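PDB 4DRS: pyruvate kinase from Cryptosporidium parvum, which probably catalyses the last step of glycolysis, transferring a phosphoryl group from phosphoenolpyruvate to ADP to give pyruvate and ATP. Local coordinates for residues Ser61-Ile66 and Arg93-Ala98; Val104-Asp109 and Asn229-Ala234; Pro113-Gly118 and Cys206-Pro211; Leu134-Asp139 and Ser154-Ser159. All coordinates share one frame; numbering follows the deposited sequence.

Contact 1: Ser61-Ile66 and Arg93-Ala98; sequences SLIGLI and REAAKA. With ACT (acetate ion), chain I.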
loop_
_atom_site.group_PDB
_atom_site.type_symbol
_atom_site.label_atom_id
_atom_site.label_comp_id
_atom_site.label_asym_id
_atom_site.label_seq_id
_atom_site.Cartn_x
_atom_site.Cartn_y
_atom_site.Cartn_z
ATOM N N SER A 61 1.187 17.709 -48.082
ATOM C CA SER A 61 0.478 17.866 -46.811
ATOM C C SER A 61 0.540 16.608 -45.950
ATOM O O SER A 61 0.675 16.690 -44.727
ATOM C CB SER A 61 -0.984 18.235 -47.042
ATOM O OG SER A 61 -1.099 19.512 -47.629
ATOM N N LEU A 62 0.433 15.450 -46.593
ATOM C CA LEU A 62 0.468 14.179 -45.881
ATOM C C LEU A 62 1.844 13.899 -45.268
ATOM O O LEU A 62 1.936 13.414 -44.143
ATOM C CB LEU A 62 -0.009 13.042 -46.789
ATOM C CG LEU A 62 -1.524 13.046 -47.041
ATOM C CD1 LEU A 62 -1.887 12.270 -48.296
ATOM C CD2 LEU A 62 -2.281 12.510 -45.835
ATOM N N ILE A 63 2.902 14.228 -46.005
ATOM C CA ILE A 63 4.266 14.164 -45.487
ATOM C C ILE A 63 4.382 15.050 -44.247
ATOM O O ILE A 63 4.911 14.620 -43.211
ATOM C CB ILE A 63 5.295 14.596 -46.553
ATOM C CG1 ILE A 63 5.415 13.531 -47.645
ATOM C CG2 ILE A 63 6.655 14.867 -45.925
ATOM C CD1 ILE A 63 6.208 13.985 -48.852
ATOM N N GLY A 64 3.868 16.276 -44.355
ATOM C CA GLY A 64 3.826 17.205 -43.234
ATOM C C GLY A 64 3.154 16.600 -42.013
ATOM O O GLY A 64 3.684 16.685 -40.906
ATOM N N LEU A 65 1.998 15.970 -42.224
ATOM C CA LEU A 65 1.256 15.319 -41.145
ATOM C C LEU A 65 2.046 14.205 -40.458
ATOM O O LEU A 65 1.973 14.056 -39.234
ATOM C CB LEU A 65 -0.090 14.787 -41.642
ATOM C CG LEU A 65 -1.143 15.823 -42.042
ATOM C CD1 LEU A 65 -2.328 15.123 -42.695
ATOM C CD2 LEU A 65 -1.595 16.657 -40.851
ATOM N N ILE A 66 2.800 13.437 -41.244
ATOM C CA ILE A 66 3.713 12.441 -40.690
ATOM C C ILE A 66 4.777 13.116 -39.808
ATOM O O ILE A 66 5.033 12.671 -38.686
ATOM C CB ILE A 66 4.368 11.576 -41.798
ATOM C CG1 ILE A 66 3.288 10.837 -42.609
ATOM C CG2 ILE A 66 5.374 10.592 -41.198
ATOM C CD1 ILE A 66 3.788 10.160 -43.867
ATOM N N ARG A 93 0.020 6.576 -49.330
ATOM C CA ARG A 93 1.080 5.597 -49.570
ATOM C C ARG A 93 2.335 6.192 -50.212
ATOM O O ARG A 93 3.450 5.803 -49.863
ATOM C CB ARG A 93 0.548 4.396 -50.358
ATOM C CG ARG A 93 -0.234 3.447 -49.459
ATOM C CD ARG A 93 -0.925 2.320 -50.202
ATOM N NE ARG A 93 -1.621 1.462 -49.248
ATOM C CZ ARG A 93 -2.557 0.571 -49.557
ATOM N NH1 ARG A 93 -2.949 0.396 -50.813
ATOM N NH2 ARG A 93 -3.110 -0.151 -48.598
ATOM N N GLU A 94 2.147 7.139 -51.128
ATOM C CA GLU A 94 3.266 7.861 -51.727
ATOM C C GLU A 94 3.986 8.688 -50.660
ATOM O O GLU A 94 5.220 8.685 -50.591
ATOM C CB GLU A 94 2.786 8.755 -52.879
ATOM C CG GLU A 94 3.907 9.493 -53.602
ATOM C CD GLU A 94 3.437 10.277 -54.822
ATOM O OE1 GLU A 94 2.338 9.985 -55.355
ATOM O OE2 GLU A 94 4.178 11.190 -55.252
ATOM N N ALA A 95 3.210 9.376 -49.824
ATOM C CA ALA A 95 3.759 10.159 -48.726
ATOM C C ALA A 95 4.513 9.278 -47.735
ATOM O O ALA A 95 5.562 9.675 -47.226
ATOM C CB ALA A 95 2.663 10.939 -48.020
ATOM N N ALA A 96 3.978 8.086 -47.474
ATOM C CA ALA A 96 4.629 7.126 -46.582
ATOM C C ALA A 96 5.954 6.644 -47.156
ATOM O O ALA A 96 6.913 6.450 -46.412
ATOM C CB ALA A 96 3.712 5.946 -46.280
ATOM N N LYS A 97 6.005 6.463 -48.476
ATOM C CA LYS A 97 7.244 6.073 -49.153
ATOM C C LYS A 97 8.334 7.125 -48.992
ATOM O O LYS A 97 9.513 6.794 -48.909
ATOM C CB LYS A 97 7.005 5.780 -50.636
ATOM C CG LYS A 97 6.396 4.412 -50.891
ATOM C CD LYS A 97 6.286 4.098 -52.378
ATOM C CE LYS A 97 5.700 2.710 -52.594
ATOM N NZ LYS A 97 5.762 2.292 -54.025
ATOM N N ALA A 98 7.927 8.390 -48.930
ATOM C CA ALA A 98 8.855 9.499 -48.743
ATOM C C ALA A 98 9.369 9.587 -47.299
ATOM O O ALA A 98 10.204 10.436 -46.979
ATOM C CB ALA A 98 8.201 10.807 -49.161
HETATM C C ACT I . -3.080 0.352 -54.273
HETATM O O ACT I . -3.040 1.472 -53.711
HETATM O OXT ACT I . -3.568 -0.659 -53.718
HETATM C CH3 ACT I . -2.524 0.214 -55.661
#
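The guanidinium of Arg93 meets an acetate ion at its edge, with the acetate carbon in the guanidinium plane; the ion probably comes from the crystallisation liquor. Arg93 NH1 donates to acetate O over 3.1 Å, a bent bond of 137°, while NH2 is taken by the carbonyl O of Tyr228. Across the helix from this arginine, Ala95 carries the contact with 61-66. Its methyl points at the other helix and lies against two side chains there: CB of Leu62 is 3.6 Å from Ala95 CB, and CG1 of Ile63 is 3.8 Å from it. These are the first and second outer helices of the TIM barrel, 59-68 and 82-97, and their short segments cross at -55° with axes 8.7 Å apart. A small residue at the crossing lets the two backbones come close, with CA of Ile63 and CA of Ala95 5.2 Å apart. Ile63 has CG1 anti to its carbonyl carbon (chi1 -71°), which carries CD1 on to Ala98 CB, just past the C-terminal end of helix 82-97, 3.8 Å away. Ile66, one turn after Leu62, brings its CD1 to Ala95 O at 3.8 Å and also packs on Ser102.

Contact 2: Val104-Asp109 and Asn229-Ala234; sequences VGIMLD and NLDFIA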
loop_
_atom_site.group_PDB
_atom_site.type_symbol
_atom_site.label_atom_id
_atom_site.label_comp_id
_atom_site.label_asym_id
_atom_site.label_seq_id
_atom_site.Cartn_x
_atom_site.Cartn_y
_atom_site.Cartn_z
ATOM N N VAL A 104 2.906 4.169 -41.407
ATOM C CA VAL A 104 1.584 4.796 -41.365
ATOM C C VAL A 104 0.502 3.740 -41.570
ATOM O O VAL A 104 0.511 3.021 -42.570
ATOM C CB VAL A 104 1.443 5.915 -42.426
ATOM C CG1 VAL A 104 0.065 6.563 -42.361
ATOM C CG2 VAL A 104 2.529 6.970 -42.251
ATOM N N GLY A 105 -0.424 3.646 -40.617
ATOM C CA GLY A 105 -1.584 2.776 -40.769
ATOM C C GLY A 105 -2.702 3.521 -41.473
ATOM O O GLY A 105 -2.778 4.754 -41.403
ATOM N N ILE A 106 -3.570 2.780 -42.160
ATOM C CA ILE A 106 -4.708 3.387 -42.852
ATOM C C ILE A 106 -6.027 2.802 -42.351
ATOM O O ILE A 106 -6.196 1.582 -42.304
ATOM C CB ILE A 106 -4.593 3.284 -44.392
ATOM C CG1 ILE A 106 -3.224 3.798 -44.853
ATOM C CG2 ILE A 106 -5.695 4.091 -45.065
ATOM C CD1 ILE A 106 -2.911 3.556 -46.313
ATOM N N MET A 107 -6.943 3.699 -41.978
ATOM C CA MET A 107 -8.220 3.359 -41.357
ATOM C C MET A 107 -9.399 3.785 -42.239
ATOM O O MET A 107 -9.486 4.939 -42.674
ATOM C CB MET A 107 -8.325 4.040 -39.982
ATOM C CG MET A 107 -9.713 4.022 -39.338
ATOM S SD MET A 107 -9.805 4.937 -37.774
ATOM C CE MET A 107 -9.021 3.795 -36.635
ATOM N N LEU A 108 -10.302 2.842 -42.491
ATOM C CA LEU A 108 -11.569 3.143 -43.135
ATOM C C LEU A 108 -12.651 3.238 -42.055
ATOM O O LEU A 108 -12.857 2.303 -41.276
ATOM C CB LEU A 108 -11.898 2.080 -44.190
ATOM C CG LEU A 108 -13.189 2.190 -45.012
ATOM C CD1 LEU A 108 -13.025 1.509 -46.363
ATOM C CD2 LEU A 108 -14.374 1.599 -44.257
ATOM N N ASP A 109 -13.313 4.389 -42.007
ATOM C CA ASP A 109 -14.377 4.660 -41.043
ATOM C C ASP A 109 -15.687 4.589 -41.814
ATOM O O ASP A 109 -15.923 5.406 -42.708
ATOM C CB ASP A 109 -14.178 6.058 -40.429
ATOM C CG ASP A 109 -15.120 6.344 -39.262
ATOM O OD1 ASP A 109 -16.347 6.101 -39.364
ATOM O OD2 ASP A 109 -14.625 6.850 -38.231
ATOM N N ASN A 229 -6.143 -3.616 -49.086
ATOM C CA ASN A 229 -5.301 -4.049 -47.970
ATOM C C ASN A 229 -5.121 -2.976 -46.871
ATOM O O ASN A 229 -4.003 -2.691 -46.436
ATOM C CB ASN A 229 -3.942 -4.525 -48.512
ATOM C CG ASN A 229 -3.160 -5.353 -47.512
ATOM O OD1 ASN A 229 -3.723 -5.909 -46.573
ATOM N ND2 ASN A 229 -1.851 -5.446 -47.719
ATOM N N LEU A 230 -6.227 -2.378 -46.437
ATOM C CA LEU A 230 -6.194 -1.404 -45.349
ATOM C C LEU A 230 -5.966 -2.082 -43.989
ATOM O O LEU A 230 -6.026 -3.303 -43.880
ATOM C CB LEU A 230 -7.457 -0.527 -45.355
ATOM C CG LEU A 230 -7.412 0.742 -46.229
ATOM C CD1 LEU A 230 -7.243 0.422 -47.707
ATOM C CD2 LEU A 230 -8.646 1.605 -46.018
ATOM N N ASP A 231 -5.700 -1.285 -42.962
ATOM C CA ASP A 231 -5.286 -1.818 -41.664
ATOM C C ASP A 231 -6.367 -1.822 -40.586
ATOM O O ASP A 231 -6.354 -2.677 -39.690
ATOM C CB ASP A 231 -4.056 -1.064 -41.178
ATOM C CG ASP A 231 -3.004 -0.943 -42.255
ATOM O OD1 ASP A 231 -2.401 -1.982 -42.609
ATOM O OD2 ASP A 231 -2.791 0.187 -42.753
ATOM N N PHE A 232 -7.301 -0.882 -40.677
ATOM C CA PHE A 232 -8.359 -0.760 -39.681
ATOM C C PHE A 232 -9.711 -0.475 -40.329
ATOM O O PHE A 232 -9.796 0.237 -41.340
ATOM C CB PHE A 232 -8.031 0.349 -38.667
ATOM C CG PHE A 232 -6.634 0.279 -38.116
ATOM C CD1 PHE A 232 -6.318 -0.606 -37.091
ATOM C CD2 PHE A 232 -5.633 1.091 -38.628
ATOM C CE1 PHE A 232 -5.024 -0.680 -36.591
ATOM C CE2 PHE A 232 -4.340 1.026 -38.129
ATOM C CZ PHE A 232 -4.034 0.140 -37.106
ATOM N N ILE A 233 -10.756 -1.042 -39.735
ATOM C CA ILE A 233 -12.127 -0.696 -40.055
ATOM C C ILE A 233 -12.745 -0.100 -38.790
ATOM O O ILE A 233 -12.959 -0.805 -37.799
ATOM C CB ILE A 233 -12.954 -1.930 -40.507
ATOM C CG1 ILE A 233 -12.376 -2.544 -41.785
ATOM C CG2 ILE A 233 -14.413 -1.542 -40.733
ATOM C CD1 ILE A 233 -12.907 -3.926 -42.110
ATOM N N ALA A 234 -13.004 1.202 -38.817
ATOM C CA ALA A 234 -13.715 1.859 -37.731
ATOM C C ALA A 234 -15.201 1.715 -38.012
ATOM O O ALA A 234 -15.748 2.369 -38.901
ATOM C CB ALA A 234 -13.314 3.323 -37.615
#
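The carbonyl oxygen of Ile106 takes two backbone donors, Asp231 N at 3.0 Å and Phe232 N at 3.2 Å, the former in the carbonyl plane and the latter tilted from it. The carboxylate of Asp231 returns a bond: OD2 uses its anti lone pair to accept from Ile106 N at 2.8 Å, fairly straight at 159°. Beyond this clasp the strands run on in parallel register, Leu108 N giving to Phe232 O at 2.9 Å and Leu108 O receiving from Ala234 N at 2.7 Å.

Met107, Asp109, Phe232 and Ala234 share the face of the sheet that looks into the barrel. Met107 crosses Phe232 at about a right angle; its chain runs extended to SD, 3.9 Å from Ala234 CB, and the bend beyond it turns CE back toward Phe232 CB. The Phe232 ring has Asp231 CB over the rim of one face and CA of Gly105 at its edge. On the helix side Leu230 fits between Ile106 and Leu108, its CD2 3.8 Å from Leu108 CB, with helices 82-97 and 215-226 covering them.

These are the third and fourth strands of the TIM barrel. Further out, Asp231 OD1 forms a salt bridge to Arg461 on helix 457-462, which probably steadies the carboxylate. At the other end Asp109 bridges Arg74, an ADP-binding residue, through OD2 and Lys270 through OD1. One carboxylate therefore ties the residue just before strand 232-235 to helix 457-462 of the C-terminal alpha/beta domain, while the other lies beside the nucleotide site and probably helps to orient Arg74.

Contact 3: Pro113-Gly118 and Cys206-Pro211; sequences PEIRTG and CKVHLP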
loop_
_atom_site.group_PDB
_atom_site.type_symbol
_atom_site.label_atom_id
_atom_site.label_comp_id
_atom_site.label_asym_id
_atom_site.label_seq_id
_atom_site.Cartn_x
_atom_site.Cartn_y
_atom_site.Cartn_z
ATOM N N PRO A 113 -25.252 3.645 -40.190
ATOM C CA PRO A 113 -26.676 3.960 -40.281
ATOM C C PRO A 113 -26.977 5.432 -39.997
ATOM O O PRO A 113 -27.634 5.748 -39.003
ATOM C CB PRO A 113 -27.294 3.064 -39.206
ATOM C CG PRO A 113 -26.222 2.914 -38.183
ATOM C CD PRO A 113 -24.906 3.001 -38.909
ATOM N N GLU A 114 -26.508 6.320 -40.868
ATOM C CA GLU A 114 -26.754 7.750 -40.712
ATOM C C GLU A 114 -27.851 8.257 -41.644
ATOM O O GLU A 114 -28.104 7.676 -42.697
ATOM C CB GLU A 114 -25.460 8.557 -40.897
ATOM C CG GLU A 114 -24.812 8.443 -42.269
ATOM C CD GLU A 114 -23.627 9.383 -42.450
ATOM O OE1 GLU A 114 -22.773 9.486 -41.541
ATOM O OE2 GLU A 114 -23.544 10.020 -43.520
ATOM N N ILE A 115 -28.506 9.338 -41.231
ATOM C CA ILE A 115 -29.508 10.011 -42.049
ATOM C C ILE A 115 -28.964 11.377 -42.455
ATOM O O ILE A 115 -28.543 12.165 -41.603
ATOM C CB ILE A 115 -30.849 10.191 -41.297
ATOM C CG1 ILE A 115 -31.329 8.859 -40.709
ATOM C CG2 ILE A 115 -31.906 10.781 -42.223
ATOM C CD1 ILE A 115 -32.300 9.007 -39.555
ATOM N N ARG A 116 -28.965 11.649 -43.755
ATOM C CA ARG A 116 -28.501 12.941 -44.252
ATOM C C ARG A 116 -29.546 13.638 -45.118
ATOM O O ARG A 116 -30.440 12.991 -45.675
ATOM C CB ARG A 116 -27.166 12.797 -44.999
ATOM C CG ARG A 116 -25.982 12.500 -44.087
ATOM C CD ARG A 116 -24.658 12.917 -44.712
ATOM N NE ARG A 116 -23.514 12.613 -43.847
ATOM C CZ ARG A 116 -23.067 13.397 -42.867
ATOM N NH1 ARG A 116 -23.658 14.555 -42.599
ATOM N NH2 ARG A 116 -22.019 13.021 -42.146
ATOM N N THR A 117 -29.436 14.961 -45.205
ATOM C CA THR A 117 -30.302 15.756 -46.077
ATOM C C THR A 117 -29.763 15.749 -47.510
ATOM O O THR A 117 -28.628 15.331 -47.748
ATOM C CB THR A 117 -30.461 17.208 -45.570
ATOM O OG1 THR A 117 -29.171 17.794 -45.360
ATOM C CG2 THR A 117 -31.239 17.239 -44.266
ATOM N N GLY A 118 -30.584 16.199 -48.455
ATOM C CA GLY A 118 -30.206 16.214 -49.867
ATOM C C GLY A 118 -29.502 17.486 -50.298
ATOM O O GLY A 118 -29.069 18.284 -49.462
ATOM N N CYS A 206 -37.135 7.833 -31.389
ATOM C CA CYS A 206 -37.623 7.035 -32.510
ATOM C C CYS A 206 -36.593 5.987 -32.925
ATOM O O CYS A 206 -35.389 6.254 -32.939
ATOM C CB CYS A 206 -37.980 7.930 -33.702
ATOM S SG CYS A 206 -39.262 9.170 -33.380
ATOM N N LYS A 207 -37.080 4.792 -33.248
ATOM C CA LYS A 207 -36.228 3.718 -33.746
ATOM C C LYS A 207 -35.924 3.952 -35.223
ATOM O O LYS A 207 -36.837 4.091 -36.042
ATOM C CB LYS A 207 -36.896 2.349 -33.524
ATOM C CG LYS A 207 -36.120 1.135 -34.038
ATOM C CD LYS A 207 -34.807 0.909 -33.289
ATOM C CE LYS A 207 -34.187 -0.444 -33.617
ATOM N NZ LYS A 207 -33.692 -0.546 -35.023
ATOM N N VAL A 208 -34.636 4.017 -35.545
ATOM C CA VAL A 208 -34.181 4.166 -36.923
ATOM C C VAL A 208 -33.995 2.777 -37.530
ATOM O O VAL A 208 -33.186 1.981 -37.045
ATOM C CB VAL A 208 -32.865 4.974 -37.004
ATOM C CG1 VAL A 208 -32.366 5.062 -38.442
ATOM C CG2 VAL A 208 -33.058 6.368 -36.420
ATOM N N HIS A 209 -34.749 2.488 -38.587
ATOM C CA HIS A 209 -34.719 1.164 -39.207
ATOM C C HIS A 209 -33.654 1.050 -40.271
ATOM O O HIS A 209 -33.940 0.821 -41.450
ATOM C CB HIS A 209 -36.103 0.774 -39.725
ATOM C CG HIS A 209 -37.171 0.759 -38.654
ATOM N ND1 HIS A 209 -37.305 -0.255 -37.777
ATOM C CD2 HIS A 209 -38.163 1.689 -38.336
ATOM C CE1 HIS A 209 -38.328 0.008 -36.940
ATOM N NE2 HIS A 209 -38.852 1.199 -37.284
ATOM N N LEU A 210 -32.403 1.211 -39.847
ATOM C CA LEU A 210 -31.247 1.022 -40.721
ATOM C C LEU A 210 -30.304 -0.033 -40.139
ATOM O O LEU A 210 -30.189 -0.151 -38.916
ATOM C CB LEU A 210 -30.502 2.347 -40.934
ATOM C CG LEU A 210 -31.131 3.426 -41.831
ATOM C CD1 LEU A 210 -30.307 4.705 -41.784
ATOM C CD2 LEU A 210 -31.302 2.955 -43.274
ATOM N N PRO A 211 -29.630 -0.811 -41.008
ATOM C CA PRO A 211 -28.648 -1.765 -40.493
ATOM C C PRO A 211 -27.369 -1.060 -40.029
ATOM O O PRO A 211 -27.053 0.038 -40.505
ATOM C CB PRO A 211 -28.342 -2.664 -41.698
ATOM C CG PRO A 211 -29.070 -2.085 -42.869
ATOM C CD PRO A 211 -29.623 -0.752 -42.480
#
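With CG1 anti to its carbonyl carbon (chi1 -52°) and the chain extended beyond it, Ile115 sends CD1 out to Val208, whose CG1 stands anti to its own backbone N (chi1 177°). The two side chains reach each other tip to tip, Ile115 CD1 lying 4.1 Å from Val208 CG1 and almost as near to CG2, so the isoleucine end sits before the fork of the valine. Beside them Leu210 CD1 lies against the backbone of 113-118, 3.8 Å from Glu114 O. Pro113 closes the patch: its CB rests on Leu210 CB at 3.7 Å and on the carbonyl O of Pro211 at 3.3 Å. An inverse gamma turn centred on His209, with a weak bond from Leu210 N to Val208 O, turns the chain between the valine and the leucine.

Glu114 points away from this patch. Glu114 OE2 makes a salt bridge to Arg116 NE at 2.6 Å, and OE1 bonds to Ser78 OG. Arg116 is an ADP-binding residue, and Glu114 lies near Asn76 and His79 of the same site, so the pair probably borders it.

Both segments are connections between the barrel and the B domain, the small domain that pyruvate kinases insert after the third barrel strand. Residues 113-118 lead outward from strand 105-109 toward strand 126-127, whereas the loop holding 206-211 leads back from strand 201-202 to helix 215-226.

Contact 4: Leu134-Asp139 and Ser154-Ser159; sequences LKITTD and SLLPKS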
loop_
_atom_site.group_PDB
_atom_site.type_symbol
_atom_site.label_atom_id
_atom_site.label_comp_id
_atom_site.label_asym_id
_atom_site.label_seq_id
_atom_site.Cartn_x
_atom_site.Cartn_y
_atom_site.Cartn_z
ATOM N N LEU A 134 -41.945 23.394 -42.938
ATOM C CA LEU A 134 -40.960 22.780 -43.825
ATOM C C LEU A 134 -41.338 21.347 -44.185
ATOM O O LEU A 134 -41.617 20.529 -43.307
ATOM C CB LEU A 134 -39.563 22.811 -43.192
ATOM C CG LEU A 134 -38.434 22.081 -43.930
ATOM C CD1 LEU A 134 -37.913 22.893 -45.111
ATOM C CD2 LEU A 134 -37.306 21.734 -42.974
ATOM N N LYS A 135 -41.338 21.060 -45.483
ATOM C CA LYS A 135 -41.598 19.719 -45.997
ATOM C C LYS A 135 -40.280 18.960 -46.162
ATOM O O LYS A 135 -39.250 19.557 -46.487
ATOM C CB LYS A 135 -42.337 19.808 -47.334
ATOM C CG LYS A 135 -42.835 18.481 -47.888
ATOM C CD LYS A 135 -43.495 18.674 -49.245
ATOM C CE LYS A 135 -43.889 17.344 -49.866
ATOM N NZ LYS A 135 -44.530 17.529 -51.197
ATOM N N ILE A 136 -40.317 17.652 -45.920
ATOM C CA ILE A 136 -39.148 16.790 -46.094
ATOM C C ILE A 136 -39.544 15.537 -46.874
ATOM O O ILE A 136 -40.218 14.654 -46.342
ATOM C CB ILE A 136 -38.500 16.401 -44.739
ATOM C CG1 ILE A 136 -38.159 17.650 -43.912
ATOM C CG2 ILE A 136 -37.244 15.568 -44.964
ATOM C CD1 ILE A 136 -37.837 17.374 -42.458
ATOM N N THR A 137 -39.132 15.475 -48.138
ATOM C CA THR A 137 -39.428 14.327 -49.001
ATOM C C THR A 137 -38.361 13.237 -48.869
ATOM O O THR A 137 -37.239 13.513 -48.439
ATOM C CB THR A 137 -39.595 14.749 -50.483
ATOM O OG1 THR A 137 -39.872 13.596 -51.291
ATOM C CG2 THR A 137 -38.342 15.451 -51.006
ATOM N N THR A 138 -38.725 12.007 -49.225
ATOM C CA THR A 138 -37.789 10.877 -49.216
ATOM C C THR A 138 -37.203 10.629 -50.610
ATOM O O THR A 138 -36.361 9.744 -50.797
ATOM C CB THR A 138 -38.440 9.583 -48.678
ATOM O OG1 THR A 138 -39.565 9.229 -49.493
ATOM C CG2 THR A 138 -38.893 9.765 -47.237
ATOM N N ASP A 139 -37.662 11.416 -51.583
ATOM C CA ASP A 139 -37.089 11.421 -52.923
ATOM C C ASP A 139 -35.711 12.073 -52.830
ATOM O O ASP A 139 -35.585 13.297 -52.940
ATOM C CB ASP A 139 -38.009 12.182 -53.889
ATOM C CG ASP A 139 -37.588 12.043 -55.347
ATOM O OD1 ASP A 139 -36.540 12.605 -55.732
ATOM O OD2 ASP A 139 -38.323 11.388 -56.117
ATOM N N SER A 154 -35.600 6.550 -46.499
ATOM C CA SER A 154 -36.887 6.331 -47.174
ATOM C C SER A 154 -37.988 5.817 -46.239
ATOM O O SER A 154 -39.176 5.915 -46.554
ATOM C CB SER A 154 -36.727 5.396 -48.376
ATOM O OG SER A 154 -36.523 4.056 -47.967
ATOM N N LEU A 155 -37.580 5.271 -45.094
ATOM C CA LEU A 155 -38.513 4.808 -44.069
ATOM C C LEU A 155 -38.854 5.894 -43.037
ATOM O O LEU A 155 -39.401 5.594 -41.970
ATOM C CB LEU A 155 -37.968 3.556 -43.369
ATOM C CG LEU A 155 -38.164 2.188 -44.031
ATOM C CD1 LEU A 155 -37.261 1.149 -43.380
ATOM C CD2 LEU A 155 -39.617 1.739 -43.975
ATOM N N LEU A 156 -38.543 7.149 -43.364
ATOM C CA LEU A 156 -38.842 8.287 -42.484
ATOM C C LEU A 156 -40.325 8.415 -42.099
ATOM O O LEU A 156 -40.627 8.587 -40.914
ATOM C CB LEU A 156 -38.319 9.608 -43.070
ATOM C CG LEU A 156 -38.574 10.893 -42.272
ATOM C CD1 LEU A 156 -37.863 10.871 -40.926
ATOM C CD2 LEU A 156 -38.159 12.115 -43.074
ATOM N N PRO A 157 -41.251 8.335 -43.087
ATOM C CA PRO A 157 -42.676 8.482 -42.746
ATOM C C PRO A 157 -43.182 7.436 -41.745
ATOM O O PRO A 157 -44.037 7.743 -40.913
ATOM C CB PRO A 157 -43.386 8.311 -44.099
ATOM C CG PRO A 157 -42.399 7.610 -44.974
ATOM C CD PRO A 157 -41.064 8.130 -44.537
ATOM N N LYS A 158 -42.636 6.223 -41.822
ATOM C CA LYS A 158 -43.049 5.115 -40.964
ATOM C C LYS A 158 -42.239 5.034 -39.664
ATOM O O LYS A 158 -42.309 4.036 -38.947
ATOM C CB LYS A 158 -42.956 3.790 -41.734
ATOM C CG LYS A 158 -43.758 3.763 -43.029
ATOM C CD LYS A 158 -43.568 2.470 -43.811
ATOM C CE LYS A 158 -44.440 1.348 -43.270
ATOM N NZ LYS A 158 -44.517 0.193 -44.206
ATOM N N SER A 159 -41.483 6.088 -39.361
ATOM C CA SER A 159 -40.606 6.107 -38.186
ATOM C C SER A 159 -40.944 7.220 -37.194
ATOM O O SER A 159 -40.488 7.197 -36.048
ATOM C CB SER A 159 -39.142 6.219 -38.615
ATOM O OG SER A 159 -38.767 5.106 -39.406
#
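Thr138 and Pro157 meet tip to tip, the threonine methyl CG2 3.8 Å from the ring carbon CD of the proline. A step to the side, Ile136 and Leu156 cross at about a right angle, with the branch methyl CG2 of the isoleucine 4.0 Å from CD2 of the leucine. The torsion of Thr138 sorts its two branches: at chi1 59° the methyl is anti to the carbonyl carbon and turned to the loop 154-159, whereas OG1 bonds to the carbonyl O of Asp183. CB of the same threonine lies 3.9 Å from Ser154 CA, so the backbone of Ser154 also leans on it.

Strand 133-137 ends here, and an ST turn, in which Thr137 OG1 accepts from Asp139 N at 3.1 Å, follows it. The loop has its own brace: Ser159 OG gives to the carbonyl O of Leu155 at 2.7 Å, coming from above the carbonyl plane, and is also bonded to Tyr153 OH. Behind the contact lies the mixed sheet of the B domain, with Ile185 of strand 184-188 under both Ile136 and Leu156 and Ile180 of strand 173-180 beside Pro157.

Between strand end and loop the touching groups are mostly carbon, in ordinary van der Waals contact, while Thr138 OG1 is paired with Asp183 O and Ser159 OG braces its own loop; the loop is thus seated on the sheet through apolar contact, with polar bonds fixing each side separately.

How the contacts relate
Contacts 1 and 2 belong to the TIM barrel and contacts 3 and 4 to the inserted B domain and its connections. Contact 1 comes first along the chain; contact 2 then opens, contact 3 is nested inside its loop, and contact 4 inside that of contact 3. The barrel pair has centres 16 Å apart, and helix 82-97 leads into strand 105-109. Contacts 3 and 4, about 11 Å between centres, touch where His209 packs on Leu155 and Ser159. Contacts 2 and 3 adjoin in sequence yet lie about 24 Å apart between centres; the chain leaves the barrel wall and passes ADP-binding Arg116 into the B domain, so contact 3 joins the two domains beside the nucleotide site.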